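Tumor necrosis factor receptor superfamily member 11B (Homo sapiens, PDB 3URF) acts as a secreted decoy receptor for the cytokine RANKL, neutralising its action in osteoclastogenesis and so restraining the activation of bone-resorbing osteoclasts. Local coordinates at residues S130-S134 and S135-C139. Numbering follows the deposited sequence.
Sequences SNETS and SKAPC
Ser-134 OG accepts two backbone hydrogen bonds from the turn that follows it, from Lys-136 N at 2.9 Å and from Ala-137 N at 2.8 Å, with N-H...O angles of 154° and 153°. With chi1 at 169°, OG lies anti to its own N and beside its carbonyl carbon, on the side where the chain curls back. The methyl of Ala-137 packs against the same side chain, its CB 3.6 Å from Ser-134 CB. An alanine in place of Ser-134 would probably leave both turn amides without their shared acceptor and let the bend at Ser-135 and Lys-136 relax.

Beyond this tight knot the contact thins out. Glu-132 reaches in with an extended chain, OE1 coming 3.6 Å from Ala-137 CB and making a long, weak ion pair with Arg-140. Lys-136 leads outward, NZ salt-bridged to Glu-88. At the loop's base Ser-130 OG stands 4.2 Å from Cys-139 SG and is hydrogen-bonded to Phe-107 O.

The serine's grip on the amide two residues ahead makes an ST turn, with the next amide joining the same oxygen; it shapes the loop between strands 128-129 and 140-141 in the fourth TNFR cysteine-rich repeat, where the Cys-124–Cys-139 disulfide pins its end.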
loop_
_atom_site.group_PDB
_atom_site.type_symbol
_atom_site.label_atom_id
_atom_site.label_comp_id
_atom_site.label_asym_id
_atom_site.label_seq_id
_atom_site.Cartn_x
_atom_site.Cartn_y
_atom_site.Cartn_z
ATOM N N SER B 130 46.998 -2.646 7.117
ATOM C CA SER B 130 46.331 -1.958 8.227
ATOM C C SER B 130 46.114 -2.930 9.392
ATOM O O SER B 130 45.562 -4.011 9.201
ATOM C CB SER B 130 44.999 -1.330 7.789
ATOM O OG SER B 130 44.561 -1.895 6.569
ATOM N N ASN B 131 46.550 -2.542 10.590
ATOM C CA ASN B 131 46.420 -3.409 11.766
ATOM C C ASN B 131 45.038 -3.387 12.450
ATOM O O ASN B 131 44.817 -4.095 13.434
ATOM C CB ASN B 131 47.543 -3.134 12.789
ATOM C CG ASN B 131 47.518 -1.706 13.340
ATOM O OD1 ASN B 131 46.462 -1.073 13.414
ATOM N ND2 ASN B 131 48.689 -1.199 13.742
ATOM N N GLU B 132 44.103 -2.596 11.924
ATOM C CA GLU B 132 42.853 -2.346 12.645
ATOM C C GLU B 132 41.580 -2.347 11.807
ATOM O O GLU B 132 41.612 -2.341 10.573
ATOM C CB GLU B 132 42.941 -1.008 13.366
ATOM C CG GLU B 132 43.226 0.145 12.431
ATOM C CD GLU B 132 43.449 1.437 13.174
ATOM O OE1 GLU B 132 43.957 2.402 12.560
ATOM O OE2 GLU B 132 43.117 1.477 14.381
ATOM N N THR B 133 40.454 -2.358 12.515
ATOM C CA THR B 133 39.153 -2.144 11.903
ATOM C C THR B 133 38.795 -0.691 12.143
ATOM O O THR B 133 38.479 -0.300 13.269
ATOM C CB THR B 133 38.062 -3.028 12.528
ATOM O OG1 THR B 133 38.668 -4.093 13.268
ATOM C CG2 THR B 133 37.163 -3.611 11.444
ATOM N N SER B 134 38.876 0.109 11.087
ATOM C CA SER B 134 38.592 1.531 11.178
ATOM C C SER B 134 37.703 1.955 10.029
ATOM O O SER B 134 37.814 1.429 8.928
ATOM C CB SER B 134 39.887 2.339 11.147
ATOM O OG SER B 134 39.622 3.722 10.978
ATOM N N SER B 135 36.811 2.900 10.279
ATOM C CA SER B 135 35.990 3.410 9.200
ATOM C C SER B 135 36.702 4.594 8.561
ATOM O O SER B 135 36.255 5.112 7.537
ATOM C CB SER B 135 34.583 3.791 9.705
ATOM O OG SER B 135 34.545 5.085 10.295
ATOM N N LYS B 136 37.821 5.010 9.154
ATOM C CA LYS B 136 38.510 6.218 8.701
ATOM C C LYS B 136 39.919 5.984 8.154
ATOM O O LYS B 136 40.364 6.694 7.247
ATOM C CB LYS B 136 38.572 7.254 9.827
ATOM C CG LYS B 136 37.342 7.270 10.718
ATOM C CD LYS B 136 37.189 8.601 11.447
ATOM C CE LYS B 136 36.945 9.736 10.461
ATOM N NZ LYS B 136 36.252 10.896 11.096
ATOM N N ALA B 137 40.611 4.991 8.705
ATOM C CA ALA B 137 42.039 4.811 8.456
ATOM C C ALA B 137 42.370 4.161 7.112
ATOM O O ALA B 137 41.824 3.107 6.778
ATOM C CB ALA B 137 42.656 4.017 9.588
ATOM N N PRO B 138 43.286 4.789 6.346
ATOM C CA PRO B 138 43.755 4.323 5.033
ATOM C C PRO B 138 44.749 3.170 5.144
ATOM O O PRO B 138 45.190 2.837 6.249
ATOM C CB PRO B 138 44.485 5.550 4.459
ATOM C CG PRO B 138 44.197 6.694 5.410
ATOM C CD PRO B 138 43.931 6.055 6.733
ATOM N N CYS B 139 45.090 2.569 4.007
ATOM C CA CYS B 139 46.200 1.618 3.934
ATOM C C CYS B 139 47.514 2.374 4.033
ATOM O O CYS B 139 47.812 3.225 3.190
ATOM C CB CYS B 139 46.164 0.828 2.621
ATOM S SG CYS B 139 45.000 -0.581 2.583
#